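Local coordinates for thiosulfate reductase (Thermus thermophilus, PDB 2VPZ), which is a molybdenum-dependent oxidoreductase that probably reduces polysulfide or thiosulfate, using two molybdopterin guanine dinucleotides and a [4Fe-4S] cluster, at residues K73-L78 with Q218-A223; C79-G84 with E212-T217; A85-Y90 with N636-M641. All coordinates share one frame; numbering follows the deposited sequence.

Contact 1 of 3, residues K73-L78 with Q218-A223; sequences KSRGRL and QLQDFA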
loop_
_atom_site.group_PDB
_atom_site.type_symbol
_atom_site.label_atom_id
_atom_site.label_comp_id
_atom_site.label_asym_id
_atom_site.label_seq_id
_atom_site.Cartn_x
_atom_site.Cartn_y
_atom_site.Cartn_z
ATOM N N LYS A 73 29.859 22.998 1.900
ATOM C CA LYS A 73 29.839 21.843 0.992
ATOM C C LYS A 73 29.239 20.578 1.634
ATOM O O LYS A 73 28.249 20.046 1.149
ATOM C CB LYS A 73 31.248 21.560 0.429
ATOM C CG LYS A 73 31.753 22.579 -0.593
ATOM C CD LYS A 73 32.920 22.028 -1.382
ATOM C CE LYS A 73 33.258 22.872 -2.611
ATOM N NZ LYS A 73 32.505 22.434 -3.828
ATOM N N SER A 74 29.807 20.108 2.739
ATOM C CA SER A 74 29.251 18.919 3.395
ATOM C C SER A 74 28.003 19.182 4.278
ATOM O O SER A 74 27.036 18.410 4.230
ATOM C CB SER A 74 30.321 18.168 4.204
ATOM O OG SER A 74 31.129 19.016 4.962
ATOM N N ARG A 75 27.998 20.287 5.035
ATOM C CA ARG A 75 26.922 20.623 5.996
ATOM C C ARG A 75 26.504 19.434 6.891
ATOM O O ARG A 75 25.311 19.260 7.162
ATOM C CB ARG A 75 25.635 21.090 5.328
ATOM C CG ARG A 75 25.728 22.098 4.276
ATOM C CD ARG A 75 24.416 21.999 3.583
ATOM N NE ARG A 75 24.233 22.899 2.476
ATOM C CZ ARG A 75 23.460 22.623 1.438
ATOM N NH1 ARG A 75 22.833 21.461 1.416
ATOM N NH2 ARG A 75 23.336 23.480 0.442
ATOM N N GLY A 76 27.453 18.618 7.316
ATOM C CA GLY A 76 27.153 17.482 8.152
ATOM C C GLY A 76 27.042 16.111 7.495
ATOM O O GLY A 76 27.227 15.074 8.164
ATOM N N ARG A 77 26.741 16.084 6.197
ATOM C CA ARG A 77 26.626 14.867 5.376
ATOM C C ARG A 77 27.902 14.531 4.546
ATOM O O ARG A 77 28.846 15.335 4.461
ATOM C CB ARG A 77 25.428 14.928 4.406
ATOM C CG ARG A 77 24.314 15.904 4.731
ATOM C CD ARG A 77 23.326 15.306 5.709
ATOM N NE ARG A 77 23.639 15.641 7.095
ATOM C CZ ARG A 77 22.933 16.475 7.842
ATOM N NH1 ARG A 77 21.868 17.049 7.328
ATOM N NH2 ARG A 77 23.281 16.743 9.092
ATOM N N LEU A 78 27.895 13.348 3.926
ATOM C CA LEU A 78 28.974 12.805 3.107
ATOM C C LEU A 78 28.425 11.705 2.162
ATOM O O LEU A 78 27.540 10.927 2.554
ATOM C CB LEU A 78 30.099 12.221 4.009
ATOM C CG LEU A 78 31.586 12.603 3.804
ATOM C CD1 LEU A 78 31.732 14.144 3.671
ATOM C CD2 LEU A 78 32.464 12.078 4.966
ATOM N N GLN A 218 25.190 19.019 -4.288
ATOM C CA GLN A 218 24.152 19.067 -5.297
ATOM C C GLN A 218 23.151 17.897 -5.117
ATOM O O GLN A 218 22.022 17.990 -5.569
ATOM C CB GLN A 218 24.720 19.146 -6.736
ATOM C CG GLN A 218 25.387 17.889 -7.317
ATOM C CD GLN A 218 25.227 17.719 -8.869
ATOM O OE1 GLN A 218 25.026 18.696 -9.617
ATOM N NE2 GLN A 218 25.349 16.479 -9.339
ATOM N N LEU A 219 23.564 16.824 -4.439
ATOM C CA LEU A 219 22.637 15.706 -4.159
ATOM C C LEU A 219 21.656 16.273 -3.084
ATOM O O LEU A 219 20.430 16.228 -3.236
ATOM C CB LEU A 219 23.369 14.467 -3.617
ATOM C CG LEU A 219 22.584 13.150 -3.544
ATOM C CD1 LEU A 219 21.692 12.998 -4.792
ATOM C CD2 LEU A 219 23.568 11.942 -3.399
ATOM N N GLN A 220 22.231 16.814 -2.017
ATOM C CA GLN A 220 21.473 17.454 -0.958
ATOM C C GLN A 220 20.463 18.468 -1.534
ATOM O O GLN A 220 19.274 18.362 -1.277
ATOM C CB GLN A 220 22.392 18.189 0.019
ATOM C CG GLN A 220 23.269 17.296 0.843
ATOM C CD GLN A 220 24.164 18.062 1.761
ATOM O OE1 GLN A 220 25.304 17.671 2.040
ATOM N NE2 GLN A 220 23.649 19.199 2.241
ATOM N N ASP A 221 20.935 19.432 -2.322
ATOM C CA ASP A 221 20.076 20.477 -2.903
ATOM C C ASP A 221 18.930 19.964 -3.809
ATOM O O ASP A 221 17.759 20.419 -3.735
ATOM C CB ASP A 221 20.911 21.531 -3.696
ATOM C CG ASP A 221 21.885 22.332 -2.803
ATOM O OD1 ASP A 221 21.649 22.399 -1.574
ATOM O OD2 ASP A 221 22.856 22.905 -3.353
ATOM N N PHE A 222 19.267 19.023 -4.691
ATOM C CA PHE A 222 18.308 18.376 -5.602
ATOM C C PHE A 222 17.206 17.697 -4.753
ATOM O O PHE A 222 16.008 17.839 -5.044
ATOM C CB PHE A 222 19.045 17.331 -6.477
ATOM C CG PHE A 222 18.137 16.575 -7.475
ATOM C CD1 PHE A 222 17.487 17.240 -8.528
ATOM C CD2 PHE A 222 17.979 15.187 -7.370
ATOM C CE1 PHE A 222 16.703 16.533 -9.469
ATOM C CE2 PHE A 222 17.193 14.462 -8.285
ATOM C CZ PHE A 222 16.554 15.134 -9.345
ATOM N N ALA A 223 17.615 16.965 -3.714
ATOM C CA ALA A 223 16.687 16.284 -2.811
ATOM C C ALA A 223 15.769 17.286 -2.068
ATOM O O ALA A 223 14.585 17.017 -1.855
ATOM C CB ALA A 223 17.450 15.400 -1.796
#
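Arg-75 places CG anti to its carbonyl carbon, beside the backbone N (chi1 -47°), and then runs straight from CG to NE, which delivers the guanidinium to the carboxylate of Asp-221 on helix 216-227. Asp-221 has a similar first torsion (chi1 -64°), and although its CB does not aim at the loop, OD1 swings close to it. The outcome is a salt bridge: NH2 of Arg-75 donates to OD1 of Asp-221 over 2.8 Å, nearly straight at 164°. OD1 lies in the guanidinium plane and uses its syn lone pair, on the side of the other oxygen. A weak bond from Arg-75 NH1 to the same OD1, 3.3 Å long, makes the grip forked.

Alongside this pair, the extended side chain of Gln-220 slides past Arg-75 in the opposite sense. Its CB lies 3.6 Å from Arg-75 NH1, and farther out its CD reaches 3.7 Å from CG of Arg-77, which it meets at about a right angle. Gln-220 thus lies against both arginines. The Arg-77 chain bends away from the helix, and one face of its guanidinium lies over the carbonyl oxygen of Arg-75, 3.7 Å above the plane. An aromatic side chain of another protein chain packs on each of these two arginines.

The geometry on the loop side is that of a type I' beta turn from Ser-74 to Arg-77, closed by Arg-77 N donating to Ser-74 O at 3.1 Å. Arg-75 sits at its first inner corner with left-handed backbone angles, and Ser-74 OG binds Gly-52 O, next to the cluster ligand Cys-51. This is a type I' turn of the Fe4S4 domain, tied to helix 216-227 of the molybdopterin oxidoreductase region by the Arg-75 salt bridge, with Lys-73 O also bonded to Thr-217 OG1.

Contact 2 of 3, residues C79-G84 with E212-T217; sequences CPRGQG and EDTHNT. With MGD (2-amino-5,6-dimercapto-7-methyl-3,7,8a,9-tetrahydro-8-oxa-1,3,9,10-tetraaza-anthracen-4-one guanosine dinucleotide), chain I; SF4 (iron/sulfur cluster), chain G.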
loop_
_atom_site.group_PDB
_atom_site.type_symbol
_atom_site.label_atom_id
_atom_site.label_comp_id
_atom_site.label_asym_id
_atom_site.label_seq_id
_atom_site.Cartn_x
_atom_site.Cartn_y
_atom_site.Cartn_z
ATOM N N CYS A 79 28.925 11.649 0.926
ATOM C CA CYS A 79 28.520 10.636 -0.036
ATOM C C CYS A 79 29.337 9.357 0.255
ATOM O O CYS A 79 30.289 9.394 1.039
ATOM C CB CYS A 79 28.787 11.105 -1.496
ATOM S SG CYS A 79 30.548 10.858 -2.144
ATOM N N PRO A 80 28.975 8.206 -0.374
ATOM C CA PRO A 80 29.691 6.927 -0.182
ATOM C C PRO A 80 31.225 6.980 -0.434
ATOM O O PRO A 80 32.028 6.418 0.329
ATOM C CB PRO A 80 28.955 5.947 -1.106
ATOM C CG PRO A 80 28.306 6.855 -2.166
ATOM C CD PRO A 80 27.949 8.107 -1.418
ATOM N N ARG A 81 31.633 7.653 -1.508
ATOM C CA ARG A 81 33.046 7.803 -1.875
ATOM C C ARG A 81 33.847 8.551 -0.805
ATOM O O ARG A 81 35.027 8.240 -0.576
ATOM C CB ARG A 81 33.164 8.491 -3.252
ATOM C CG ARG A 81 32.628 7.596 -4.376
ATOM C CD ARG A 81 32.353 8.344 -5.692
ATOM N NE ARG A 81 31.525 9.545 -5.548
ATOM C CZ ARG A 81 31.915 10.798 -5.775
ATOM N NH1 ARG A 81 33.146 11.058 -6.174
ATOM N NH2 ARG A 81 31.059 11.801 -5.574
ATOM N N GLY A 82 33.215 9.522 -0.149
ATOM C CA GLY A 82 33.869 10.273 0.905
ATOM C C GLY A 82 34.090 9.390 2.123
ATOM O O GLY A 82 35.159 9.423 2.760
ATOM N N GLN A 83 33.093 8.560 2.441
ATOM C CA GLN A 83 33.156 7.627 3.577
ATOM C C GLN A 83 34.212 6.512 3.415
ATOM O O GLN A 83 34.889 6.160 4.382
ATOM C CB GLN A 83 31.785 6.986 3.874
ATOM C CG GLN A 83 30.643 7.927 4.346
ATOM C CD GLN A 83 30.740 8.353 5.822
ATOM O OE1 GLN A 83 29.932 9.148 6.310
ATOM N NE2 GLN A 83 31.737 7.812 6.542
ATOM N N GLY A 84 34.353 5.965 2.211
ATOM C CA GLY A 84 35.334 4.924 1.972
ATOM C C GLY A 84 36.716 5.372 1.534
ATOM O O GLY A 84 37.684 4.610 1.591
ATOM N N GLU A 212 23.549 9.278 -9.510
ATOM C CA GLU A 212 24.582 8.335 -9.990
ATOM C C GLU A 212 25.887 9.165 -9.875
ATOM O O GLU A 212 26.897 8.685 -9.324
ATOM C CB GLU A 212 24.285 7.848 -11.442
ATOM C CG GLU A 212 23.194 6.749 -11.431
ATOM C CD GLU A 212 22.509 6.517 -12.776
ATOM O OE1 GLU A 212 21.824 7.445 -13.261
ATOM O OE2 GLU A 212 22.651 5.399 -13.335
ATOM N N ASP A 213 25.832 10.407 -10.392
ATOM C CA ASP A 213 26.888 11.455 -10.240
ATOM C C ASP A 213 26.475 11.838 -8.809
ATOM O O ASP A 213 25.356 12.309 -8.547
ATOM C CB ASP A 213 26.695 12.641 -11.235
ATOM C CG ASP A 213 27.006 14.040 -10.609
ATOM O OD1 ASP A 213 27.692 14.121 -9.549
ATOM O OD2 ASP A 213 26.569 15.043 -11.200
ATOM N N THR A 214 27.400 11.658 -7.890
ATOM C CA THR A 214 27.098 11.784 -6.501
ATOM C C THR A 214 27.775 12.903 -5.673
ATOM O O THR A 214 27.970 12.776 -4.442
ATOM C CB THR A 214 27.238 10.311 -5.923
ATOM O OG1 THR A 214 26.113 9.970 -5.136
ATOM C CG2 THR A 214 28.549 10.100 -5.205
ATOM N N HIS A 215 28.120 14.002 -6.376
ATOM C CA HIS A 215 28.713 15.238 -5.808
ATOM C C HIS A 215 27.779 15.599 -4.647
ATOM O O HIS A 215 26.581 15.841 -4.811
ATOM C CB HIS A 215 28.792 16.392 -6.875
ATOM C CG HIS A 215 30.040 16.413 -7.688
ATOM N ND1 HIS A 215 30.156 17.053 -8.897
ATOM C CD2 HIS A 215 31.223 15.845 -7.465
ATOM C CE1 HIS A 215 31.363 16.867 -9.387
ATOM N NE2 HIS A 215 32.032 16.130 -8.527
ATOM N N ASN A 216 28.396 15.638 -3.475
ATOM C CA ASN A 216 27.690 15.894 -2.230
ATOM C C ASN A 216 26.564 16.922 -2.186
ATOM O O ASN A 216 25.369 16.570 -2.203
ATOM C CB ASN A 216 28.667 16.193 -1.096
ATOM C CG ASN A 216 28.064 15.998 0.279
ATOM O OD1 ASN A 216 26.851 15.804 0.384
ATOM N ND2 ASN A 216 28.898 16.036 1.325
ATOM N N THR A 217 26.941 18.192 -2.144
ATOM C CA THR A 217 26.006 19.312 -2.015
ATOM C C THR A 217 24.884 19.367 -3.042
ATOM O O THR A 217 23.734 19.728 -2.714
ATOM C CB THR A 217 26.722 20.713 -2.018
ATOM O OG1 THR A 217 28.032 20.606 -1.494
ATOM C CG2 THR A 217 25.905 21.735 -1.192
HETATM P PB MGD I . 26.425 13.668 -18.266
HETATM O O1B MGD I . 27.364 13.216 -19.313
HETATM O O2B MGD I . 25.656 14.877 -18.440
HETATM O O3B MGD I . 27.466 13.659 -17.051
HETATM O O3A MGD I . 28.513 13.392 -14.747
HETATM P PA MGD I . 27.526 14.292 -15.585
HETATM O O1A MGD I . 28.153 15.605 -15.522
HETATM O O2A MGD I . 26.219 14.263 -14.948
HETATM O "O5'" MGD I . 25.396 12.543 -17.950
HETATM C "C5'" MGD I . 25.527 11.124 -18.071
HETATM C "C4'" MGD I . 24.161 10.793 -18.649
HETATM O "O4'" MGD I . 24.245 11.362 -19.945
HETATM C "C3'" MGD I . 23.805 9.302 -18.889
HETATM O "O3'" MGD I . 22.489 8.987 -18.366
HETATM C "C2'" MGD I . 23.776 9.132 -20.428
HETATM O "O2'" MGD I . 22.588 8.441 -20.794
HETATM C "C1'" MGD I . 23.531 10.546 -20.892
HETATM N N9 MGD I . 23.619 10.861 -22.344
HETATM C C8 MGD I . 24.437 10.260 -23.264
HETATM N N7 MGD I . 24.260 10.782 -24.511
HETATM C C5 MGD I . 23.290 11.725 -24.396
HETATM C C6 MGD I . 22.559 12.597 -25.339
HETATM O O6 MGD I . 22.924 12.585 -26.519
HETATM N N1 MGD I . 21.618 13.416 -24.872
HETATM C C2 MGD I . 21.248 13.419 -23.562
HETATM N N2 MGD I . 20.262 14.280 -23.126
HETATM N N3 MGD I . 21.867 12.633 -22.627
HETATM C C4 MGD I . 22.873 11.784 -22.972
HETATM C C10 MGD I . 29.925 13.365 -14.734
HETATM C C11 MGD I . 30.307 14.191 -13.549
HETATM O O11 MGD I . 29.917 13.478 -12.366
HETATM C C12 MGD I . 31.766 14.714 -13.591
HETATM S S12 MGD I . 32.379 15.523 -14.933
HETATM C C13 MGD I . 32.650 14.565 -12.539
HETATM S S13 MGD I . 34.199 15.269 -12.601
HETATM C C14 MGD I . 32.253 13.804 -11.300
HETATM N N15 MGD I . 32.775 12.494 -11.174
HETATM C C16 MGD I . 32.149 11.546 -10.406
HETATM C C17 MGD I . 32.652 10.145 -10.176
HETATM O O17 MGD I . 33.761 9.797 -10.668
HETATM N N18 MGD I . 31.943 9.292 -9.360
HETATM C C19 MGD I . 30.751 9.714 -8.865
HETATM N N19 MGD I . 30.064 8.836 -8.160
HETATM N N20 MGD I . 30.172 10.949 -9.044
HETATM C C21 MGD I . 30.870 11.878 -9.765
HETATM N N22 MGD I . 30.393 13.088 -10.012
HETATM C C23 MGD I . 30.744 13.842 -11.170
HETATM FE FE1 SF4 G . 32.833 15.244 -1.437
HETATM FE FE2 SF4 G . 31.916 12.735 -2.084
HETATM FE FE3 SF4 G . 33.805 13.999 -3.631
HETATM FE FE4 SF4 G . 34.505 13.054 -1.160
HETATM S S1 SF4 G . 33.821 11.778 -2.948
HETATM S S2 SF4 G . 35.056 15.124 -2.058
HETATM S S3 SF4 G . 32.569 13.435 0.003
HETATM S S4 SF4 G . 31.609 14.681 -3.314
#
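The guanidinium of Arg-81 meets Thr-214 with its edge and two redox groups with its faces. CG2 of Thr-214 lies near the guanidinium plane, only 3.0 Å from Arg-81 NE, a tight approach. The carbonyl oxygen of Thr-214 is in that plane too and accepts a weak bond from Arg-81 NH2 over 3.4 Å. C19 of the pterin lies over the centre of one face, 3.4 Å above the plane, and sulfide S1 of the iron-sulfur cluster covers the opposite face, nearer the rim. The arginine is thus a flat spacer between cluster and pterin, consistent with a part in electron transfer between them, as proposed for the basic residue at this place in relatives. Its NH1 has a further partner in Thr-630 OG1.

Cys-79 is itself a cluster ligand: SG binds iron FE2 at 2.3 Å and weakly accepts from Gly-82 N as an N-cap, while its CB rests 3.5 Å from Thr-214 O.

The facing segment grips the pterin with backbone and side chain together. Thr-214 N donates to N20 almost straight (172°) at 3.1 Å. Asp-213 OD1 receives pterin N22 at 2.9 Å and also His-215 N, forming an Asx turn. The His-215 ring lies with one face over N22, while Trp-49 stacks on it as well.

Helix 80-84 starts at Cys-79 and helix 216-227 just after His-215, so the N-termini of both approach the cluster; strand 62-67 touches the former through Gln-83, and strand 202-206 precedes the 212-217 segment.

Contact 3 of 3, residues A85-Y90 with N636-M641; sequences APQTTY and NNWVLM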
loop_
_atom_site.group_PDB
_atom_site.type_symbol
_atom_site.label_atom_id
_atom_site.label_comp_id
_atom_site.label_asym_id
_atom_site.label_seq_id
_atom_site.Cartn_x
_atom_site.Cartn_y
_atom_site.Cartn_z
ATOM N N ALA A 85 36.843 6.625 1.131
ATOM C CA ALA A 85 38.128 7.197 0.681
ATOM C C ALA A 85 39.383 6.910 1.517
ATOM O O ALA A 85 40.477 6.775 0.994
ATOM C CB ALA A 85 37.991 8.751 0.428
ATOM N N PRO A 86 39.246 6.840 2.844
ATOM C CA PRO A 86 40.469 6.536 3.601
ATOM C C PRO A 86 41.176 5.173 3.418
ATOM O O PRO A 86 42.354 5.070 3.750
ATOM C CB PRO A 86 40.060 6.750 5.062
ATOM C CG PRO A 86 39.024 7.853 4.976
ATOM C CD PRO A 86 38.263 7.559 3.684
ATOM N N GLN A 87 40.539 4.141 2.876
ATOM C CA GLN A 87 41.289 2.893 2.830
ATOM C C GLN A 87 42.506 2.844 1.864
ATOM O O GLN A 87 43.410 2.015 2.038
ATOM C CB GLN A 87 40.380 1.617 2.735
ATOM C CG GLN A 87 40.033 0.978 1.373
ATOM C CD GLN A 87 41.230 0.399 0.599
ATOM O OE1 GLN A 87 41.705 1.022 -0.361
ATOM N NE2 GLN A 87 41.704 -0.786 0.987
ATOM N N THR A 88 42.596 3.742 0.878
ATOM C CA THR A 88 43.767 3.715 -0.013
ATOM C C THR A 88 45.066 3.929 0.817
ATOM O O THR A 88 46.131 3.383 0.508
ATOM C CB THR A 88 43.716 4.788 -1.139
ATOM O OG1 THR A 88 42.624 4.522 -2.013
ATOM C CG2 THR A 88 45.057 4.803 -1.930
ATOM N N THR A 89 44.951 4.711 1.878
ATOM C CA THR A 89 46.071 4.972 2.756
ATOM C C THR A 89 46.499 3.675 3.464
ATOM O O THR A 89 47.664 3.527 3.831
ATOM C CB THR A 89 45.712 6.037 3.863
ATOM O OG1 THR A 89 45.130 7.192 3.267
ATOM C CG2 THR A 89 46.963 6.427 4.670
ATOM N N TYR A 90 45.568 2.734 3.626
ATOM C CA TYR A 90 45.803 1.446 4.327
ATOM C C TYR A 90 45.619 0.227 3.444
ATOM O O TYR A 90 45.113 -0.825 3.853
ATOM C CB TYR A 90 44.924 1.367 5.557
ATOM C CG TYR A 90 44.888 2.687 6.286
ATOM C CD1 TYR A 90 43.727 3.471 6.299
ATOM C CD2 TYR A 90 46.038 3.199 6.895
ATOM C CE1 TYR A 90 43.711 4.744 6.896
ATOM C CE2 TYR A 90 46.046 4.470 7.503
ATOM C CZ TYR A 90 44.873 5.245 7.502
ATOM O OH TYR A 90 44.865 6.497 8.090
ATOM N N ASN A 636 40.450 -0.496 -6.481
ATOM C CA ASN A 636 41.295 -1.376 -5.676
ATOM C C ASN A 636 40.918 -1.234 -4.198
ATOM O O ASN A 636 41.464 -1.905 -3.314
ATOM C CB ASN A 636 42.800 -1.128 -5.868
ATOM C CG ASN A 636 43.658 -2.363 -5.488
ATOM O OD1 ASN A 636 43.530 -3.425 -6.110
ATOM N ND2 ASN A 636 44.489 -2.227 -4.456
ATOM N N ASN A 637 39.941 -0.368 -3.962
ATOM C CA ASN A 637 39.427 -0.091 -2.629
ATOM C C ASN A 637 38.464 -1.244 -2.189
ATOM O O ASN A 637 37.372 -1.434 -2.744
ATOM C CB ASN A 637 38.740 1.282 -2.648
ATOM C CG ASN A 637 38.341 1.751 -1.276
ATOM O OD1 ASN A 637 37.784 0.981 -0.504
ATOM N ND2 ASN A 637 38.599 3.010 -0.965
ATOM N N TRP A 638 38.851 -2.039 -1.191
ATOM C CA TRP A 638 37.995 -3.150 -0.784
ATOM C C TRP A 638 36.626 -2.769 -0.196
ATOM O O TRP A 638 35.651 -3.484 -0.417
ATOM C CB TRP A 638 38.722 -4.184 0.125
ATOM C CG TRP A 638 38.893 -3.840 1.589
ATOM C CD1 TRP A 638 40.054 -3.510 2.219
ATOM C CD2 TRP A 638 37.883 -3.887 2.640
ATOM N NE1 TRP A 638 39.842 -3.340 3.561
ATOM C CE2 TRP A 638 38.526 -3.557 3.852
ATOM C CE3 TRP A 638 36.494 -4.165 2.670
ATOM C CZ2 TRP A 638 37.849 -3.500 5.096
ATOM C CZ3 TRP A 638 35.802 -4.109 3.926
ATOM C CH2 TRP A 638 36.496 -3.767 5.111
ATOM N N VAL A 639 36.526 -1.644 0.508
ATOM C CA VAL A 639 35.232 -1.207 1.068
ATOM C C VAL A 639 34.240 -0.812 -0.069
ATOM O O VAL A 639 33.036 -1.041 0.016
ATOM C CB VAL A 639 35.397 0.047 2.015
ATOM C CG1 VAL A 639 34.016 0.637 2.417
ATOM C CG2 VAL A 639 36.211 -0.337 3.248
ATOM N N LEU A 640 34.777 -0.247 -1.142
ATOM C CA LEU A 640 33.986 0.209 -2.261
ATOM C C LEU A 640 33.782 -0.848 -3.361
ATOM O O LEU A 640 32.719 -0.890 -4.012
ATOM C CB LEU A 640 34.561 1.543 -2.812
ATOM C CG LEU A 640 34.477 2.772 -1.858
ATOM C CD1 LEU A 640 35.231 3.980 -2.449
ATOM C CD2 LEU A 640 32.996 3.117 -1.563
ATOM N N MET A 641 34.770 -1.709 -3.569
ATOM C CA MET A 641 34.626 -2.783 -4.562
ATOM C C MET A 641 33.579 -3.833 -4.052
ATOM O O MET A 641 32.892 -4.493 -4.826
ATOM C CB MET A 641 35.984 -3.445 -4.861
ATOM C CG MET A 641 36.798 -2.768 -5.982
ATOM S SD MET A 641 35.906 -2.793 -7.585
ATOM C CE MET A 641 36.183 -4.555 -8.086
HETATM O O HOH W 1 39.854 4.911 -2.436
#
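Gln-87 lays most of its side chain along Asn-637 and ends at Trp-638, and each atom has its own neighbour. CB is the remotest, 4.2 Å from Asn-637 OD1. CG is modelled much closer, 2.9 Å from that same oxygen, which is shorter than normal packing, so the exact value is doubtful. The chain gets there with chi1 at 94°, outside the usual staggered values, and then folds at chi2 (64°), so that the amide doubles back across Asn-637. Its carbon CD lies over the asparagine amide, with the two amide planes 49° apart as the side chains slide past each other in opposite directions. At the tip OE1 settles 3.4 Å from CA of Asn-637, while NE2 reaches CD1 of Trp-638 at 3.4 Å. These are packing contacts, as no direct hydrogen bond joins the two segments.

The polar link is made by water. It donates to Thr-88 OG1 at 2.8 Å and accepts from Asn-637 ND2 at 2.7 Å, bridging side chains that do not bond to each other. ND2 has a second acceptor in Gly-84 O, which fixes the rotation of the amide. That orientation turns OD1 back to its own chain, where it accepts weakly from Val-639 N (3.1 Å) and Leu-640 N. The oxygen packed against Gln-87 CG is therefore already engaged at the start of helix 638-641.

Trp-638, Val-639 and Leu-640 also pack on apolar side chains of another protein chain, which covers this short helix. The arrangement is an asparagine N-cap, with OD1 held by the backbone NH groups of the first helical turn, and it joins the Fe4S4 domain to the molybdopterin dinucleotide binding domain.

Residues 73-90 meet two parts of the chain, the unbroken run 212-223 and, far along the sequence, 636-641. Contacts 1 and 2, with centres 9 Å apart, share helix 216-227, and Lys-73 O lies 2.7 Å from Thr-217 OG1 between them. Contacts 2 and 3, with centres 14 Å apart, are joined by the hydrogen bond of Gly-84 O with Asn-637 ND2 (3.2 Å) and by packing of Pro-80 O on Leu-640 CD2. Contacts 1 and 3 do not meet, their centres being 22 Å apart. Contact 2 alone holds both redox groups; in contact 1 Leu-78 touches the cluster, while the side chain of Ser-74 is about 7 Å from it, and that of Thr-88 in contact 3 is about 7 Å from a bound molybdopterin dinucleotide.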